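Molybdopterin biosynthesis enzyme, MoaB (Thermus thermophilus, PDB 3MCH) probably acts in the biosynthesis of the molybdenum cofactor, binding molybdopterin through a globular alpha/beta domain of the MogA/MoaB family. Local coordinates at residues D45-R55 and R77-L87. Residues are numbered along the deposited sequence; the frame is centred on the assembly and turned at random.
Sequences DEPPMIKKVLR and RDRTPEATREL
E46 and R77 close one end of this contact with a salt bridge: R77 NH2 gives an almost straight hydrogen bond to E46 OE2 (2.8 Å, 169°), with the oxygen in the guanidinium plane. The carboxylate plane is turned 51° from it. CB of D45 lies over the centre of one guanidinium face, and NH2 has a second acid partner in D11. Further along the same flank K51 NZ forms a salt bridge with E86 OE1 at 2.8 Å, on the anti side of the carboxylate; a bend at chi3 brings the amine round to it. Two waters join the loop at D45 to R77, R79 and the start of helix 80-85: one links D45 OD1 to R79 N and T80 OG1, which also bonds to G70; the other links D45 O to R77 O and R79 NE. P47 CD sits over one face of the R79 guanidinium, 3.7 Å above its plane and toward its rim. Inward of the ion pairs, helices 47-55 and 80-85 cross at -47°, their axes 9.1 Å apart, and A83 CB meets P47 CB at 4.1 Å and I50 CG2 close by. L87 packs its CD1 on K51 CA and L54 CB, while CD2 touches K51 CE and the R55 guanidinium. An alanine in place of K51 would probably strip E86 of its cation here and open a gap beside L87. A83 O, buried without a polar partner, faces the K51 methylenes. The two helices meet over strands 2-9 and 65-69, helix 80-85 reaching on to 123-128. With so small an apolar seam, the ion pairs along its solvent-facing flank and the bridging waters probably contribute much of the specificity of this pairing.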
loop_
_atom_site.group_PDB
_atom_site.type_symbol
_atom_site.label_atom_id
_atom_site.label_comp_id
_atom_site.label_asym_id
_atom_site.label_seq_id
_atom_site.Cartn_x
_atom_site.Cartn_y
_atom_site.Cartn_z
ATOM N N ASP B 45 25.292 -5.495 0.562
ATOM C CA ASP B 45 24.166 -5.034 -0.244
ATOM C C ASP B 45 24.187 -5.927 -1.474
ATOM O O ASP B 45 24.374 -5.451 -2.592
ATOM C CB ASP B 45 24.376 -3.588 -0.698
ATOM C CG ASP B 45 23.950 -2.583 0.345
ATOM O OD1 ASP B 45 22.761 -2.592 0.722
ATOM O OD2 ASP B 45 24.800 -1.784 0.787
ATOM N N GLU B 46 24.014 -7.225 -1.263
ATOM C CA GLU B 46 24.011 -8.172 -2.367
ATOM C C GLU B 46 22.782 -9.037 -2.171
ATOM O O GLU B 46 22.747 -9.883 -1.280
ATOM C CB GLU B 46 25.255 -9.058 -2.447
ATOM C CG GLU B 46 26.506 -8.340 -2.924
ATOM C CD GLU B 46 26.381 -7.837 -4.350
ATOM O OE1 GLU B 46 25.997 -8.636 -5.232
ATOM O OE2 GLU B 46 26.674 -6.646 -4.590
ATOM N N PRO B 47 21.754 -8.837 -3.007
ATOM C CA PRO B 47 20.518 -9.615 -2.913
ATOM C C PRO B 47 20.735 -11.104 -2.630
ATOM O O PRO B 47 20.093 -11.669 -1.746
ATOM C CB PRO B 47 19.855 -9.357 -4.260
ATOM C CG PRO B 47 20.231 -7.934 -4.526
ATOM C CD PRO B 47 21.700 -7.900 -4.145
ATOM N N PRO B 48 21.647 -11.760 -3.375
ATOM C CA PRO B 48 21.907 -13.187 -3.160
ATOM C C PRO B 48 22.261 -13.515 -1.712
ATOM O O PRO B 48 21.777 -14.494 -1.144
ATOM C CB PRO B 48 23.074 -13.471 -4.108
ATOM C CG PRO B 48 22.830 -12.524 -5.223
ATOM C CD PRO B 48 22.447 -11.252 -4.504
ATOM N N MET B 49 23.113 -12.687 -1.122
ATOM C CA MET B 49 23.546 -12.895 0.249
ATOM C C MET B 49 22.466 -12.544 1.260
ATOM O O MET B 49 22.338 -13.201 2.290
ATOM C CB MET B 49 24.806 -12.085 0.516
ATOM C CG MET B 49 25.956 -12.497 -0.380
ATOM S SD MET B 49 27.448 -11.597 -0.003
ATOM C CE MET B 49 28.035 -12.533 1.412
ATOM N N ILE B 50 21.696 -11.504 0.969
ATOM C CA ILE B 50 20.615 -11.112 1.867
ATOM C C ILE B 50 19.638 -12.279 1.929
ATOM O O ILE B 50 19.220 -12.702 3.008
ATOM C CB ILE B 50 19.875 -9.854 1.350
ATOM C CG1 ILE B 50 20.800 -8.638 1.420
ATOM C CG2 ILE B 50 18.613 -9.609 2.177
ATOM C CD1 ILE B 50 20.330 -7.425 0.619
ATOM N N LYS B 51 19.293 -12.806 0.758
ATOM C CA LYS B 51 18.362 -13.919 0.665
ATOM C C LYS B 51 18.853 -15.186 1.366
ATOM O O LYS B 51 18.059 -15.899 1.975
ATOM C CB LYS B 51 18.049 -14.203 -0.810
ATOM C CG LYS B 51 17.461 -12.990 -1.528
ATOM C CD LYS B 51 17.125 -13.257 -2.993
ATOM C CE LYS B 51 15.948 -14.206 -3.138
ATOM N NZ LYS B 51 15.499 -14.313 -4.562
ATOM N N LYS B 52 20.151 -15.468 1.295
ATOM C CA LYS B 52 20.681 -16.663 1.948
ATOM C C LYS B 52 20.444 -16.613 3.455
ATOM O O LYS B 52 20.026 -17.602 4.058
ATOM C CB LYS B 52 22.180 -16.822 1.680
ATOM C CG LYS B 52 22.757 -18.073 2.334
ATOM C CD LYS B 52 24.257 -18.204 2.135
ATOM C CE LYS B 52 24.785 -19.439 2.854
ATOM N NZ LYS B 52 26.254 -19.617 2.666
ATOM N N VAL B 53 20.714 -15.459 4.056
ATOM C CA VAL B 53 20.521 -15.283 5.491
ATOM C C VAL B 53 19.040 -15.345 5.851
ATOM O O VAL B 53 18.655 -16.035 6.790
ATOM C CB VAL B 53 21.099 -13.932 5.979
ATOM C CG1 VAL B 53 20.798 -13.741 7.462
ATOM C CG2 VAL B 53 22.604 -13.891 5.743
ATOM N N LEU B 54 18.208 -14.622 5.109
ATOM C CA LEU B 54 16.773 -14.632 5.381
ATOM C C LEU B 54 16.220 -16.042 5.242
ATOM O O LEU B 54 15.356 -16.463 6.011
ATOM C CB LEU B 54 16.035 -13.690 4.420
ATOM C CG LEU B 54 16.292 -12.188 4.554
ATOM C CD1 LEU B 54 15.463 -11.441 3.509
ATOM C CD2 LEU B 54 15.932 -11.722 5.962
ATOM N N ARG B 55 16.730 -16.772 4.256
ATOM C CA ARG B 55 16.295 -18.139 4.001
ATOM C C ARG B 55 16.692 -19.028 5.178
ATOM O O ARG B 55 15.890 -19.819 5.675
ATOM C CB ARG B 55 16.949 -18.659 2.718
ATOM C CG ARG B 55 16.294 -19.895 2.128
ATOM C CD ARG B 55 17.159 -20.490 1.024
ATOM N NE ARG B 55 17.532 -19.502 0.012
ATOM C CZ ARG B 55 16.696 -18.979 -0.879
ATOM N NH1 ARG B 55 17.135 -18.085 -1.755
ATOM N NH2 ARG B 55 15.423 -19.356 -0.906
ATOM N N ARG B 77 21.364 1.126 -5.382
ATOM C CA ARG B 77 22.019 0.028 -4.680
ATOM C C ARG B 77 21.125 -0.579 -3.597
ATOM O O ARG B 77 21.311 -1.733 -3.206
ATOM C CB ARG B 77 23.338 0.502 -4.064
ATOM C CG ARG B 77 24.219 -0.634 -3.560
ATOM C CD ARG B 77 25.601 -0.595 -4.201
ATOM N NE ARG B 77 26.415 -1.749 -3.819
ATOM C CZ ARG B 77 26.137 -3.005 -4.156
ATOM N NH1 ARG B 77 25.064 -3.277 -4.888
ATOM N NH2 ARG B 77 26.931 -3.992 -3.762
ATOM N N ASP B 78 20.155 0.197 -3.120
ATOM C CA ASP B 78 19.229 -0.280 -2.093
ATOM C C ASP B 78 18.250 -1.275 -2.703
ATOM O O ASP B 78 17.263 -0.879 -3.323
ATOM C CB ASP B 78 18.443 0.888 -1.494
ATOM C CG ASP B 78 19.339 1.953 -0.897
ATOM O OD1 ASP B 78 20.262 1.599 -0.137
ATOM O OD2 ASP B 78 19.114 3.146 -1.182
ATOM N N ARG B 79 18.516 -2.562 -2.519
ATOM C CA ARG B 79 17.648 -3.593 -3.074
ATOM C C ARG B 79 17.121 -4.569 -2.029
ATOM O O ARG B 79 16.680 -5.672 -2.359
ATOM C CB ARG B 79 18.387 -4.353 -4.179
ATOM C CG ARG B 79 18.658 -3.501 -5.412
ATOM C CD ARG B 79 19.466 -4.248 -6.467
ATOM N NE ARG B 79 20.858 -4.432 -6.065
ATOM C CZ ARG B 79 21.799 -4.966 -6.838
ATOM N NH1 ARG B 79 21.504 -5.378 -8.065
ATOM N NH2 ARG B 79 23.040 -5.082 -6.387
ATOM N N THR B 80 17.153 -4.158 -0.766
ATOM C CA THR B 80 16.667 -5.017 0.310
ATOM C C THR B 80 15.197 -5.386 0.121
ATOM O O THR B 80 14.805 -6.524 0.375
ATOM C CB THR B 80 16.858 -4.342 1.685
ATOM O OG1 THR B 80 18.255 -4.108 1.903
ATOM C CG2 THR B 80 16.330 -5.240 2.807
ATOM N N PRO B 81 14.359 -4.431 -0.326
ATOM C CA PRO B 81 12.940 -4.755 -0.521
ATOM C C PRO B 81 12.740 -5.806 -1.606
ATOM O O PRO B 81 11.977 -6.752 -1.430
ATOM C CB PRO B 81 12.323 -3.409 -0.903
ATOM C CG PRO B 81 13.191 -2.430 -0.188
ATOM C CD PRO B 81 14.578 -2.982 -0.473
ATOM N N GLU B 82 13.430 -5.634 -2.732
ATOM C CA GLU B 82 13.321 -6.587 -3.832
ATOM C C GLU B 82 13.789 -7.970 -3.407
ATOM O O GLU B 82 13.141 -8.970 -3.702
ATOM C CB GLU B 82 14.147 -6.128 -5.040
ATOM C CG GLU B 82 13.596 -4.908 -5.756
ATOM C CD GLU B 82 14.208 -3.610 -5.270
ATOM O OE1 GLU B 82 14.201 -3.362 -4.047
ATOM O OE2 GLU B 82 14.695 -2.835 -6.120
ATOM N N ALA B 83 14.921 -8.024 -2.718
ATOM C CA ALA B 83 15.466 -9.299 -2.266
ATOM C C ALA B 83 14.500 -9.991 -1.314
ATOM O O ALA B 83 14.314 -11.207 -1.368
ATOM C CB ALA B 83 16.811 -9.083 -1.585
ATOM N N THR B 84 13.877 -9.203 -0.446
ATOM C CA THR B 84 12.937 -9.735 0.527
ATOM C C THR B 84 11.642 -10.228 -0.108
ATOM O O THR B 84 11.198 -11.342 0.170
ATOM C CB THR B 84 12.594 -8.673 1.595
ATOM O OG1 THR B 84 13.795 -8.247 2.245
ATOM C CG2 THR B 84 11.636 -9.248 2.632
ATOM N N ARG B 85 11.039 -9.400 -0.959
ATOM C CA ARG B 85 9.785 -9.765 -1.610
ATOM C C ARG B 85 9.864 -11.121 -2.293
ATOM O O ARG B 85 8.921 -11.907 -2.249
ATOM C CB ARG B 85 9.387 -8.721 -2.656
ATOM C CG ARG B 85 9.034 -7.355 -2.109
ATOM C CD ARG B 85 8.312 -6.541 -3.179
ATOM N NE ARG B 85 6.976 -7.068 -3.437
ATOM C CZ ARG B 85 6.262 -6.812 -4.529
ATOM N NH1 ARG B 85 6.759 -6.035 -5.485
ATOM N NH2 ARG B 85 5.043 -7.321 -4.660
ATOM N N GLU B 86 11.001 -11.386 -2.923
ATOM C CA GLU B 86 11.206 -12.638 -3.633
ATOM C C GLU B 86 11.181 -13.872 -2.737
ATOM O O GLU B 86 11.017 -14.990 -3.224
ATOM C CB GLU B 86 12.524 -12.572 -4.408
ATOM C CG GLU B 86 12.479 -11.605 -5.586
ATOM C CD GLU B 86 13.856 -11.165 -6.047
ATOM O OE1 GLU B 86 14.780 -12.001 -6.051
ATOM O OE2 GLU B 86 14.010 -9.981 -6.417
ATOM N N LEU B 87 11.329 -13.669 -1.429
ATOM C CA LEU B 87 11.336 -14.775 -0.472
ATOM C C LEU B 87 10.038 -14.912 0.324
ATOM O O LEU B 87 9.854 -15.887 1.051
ATOM C CB LEU B 87 12.499 -14.607 0.513
ATOM C CG LEU B 87 13.932 -14.676 -0.020
ATOM C CD1 LEU B 87 14.907 -14.329 1.095
ATOM C CD2 LEU B 87 14.215 -16.067 -0.572
HETATM O O HOH W 1 20.415 -3.507 -0.276
HETATM O O HOH W 2 22.343 -4.086 -3.973
#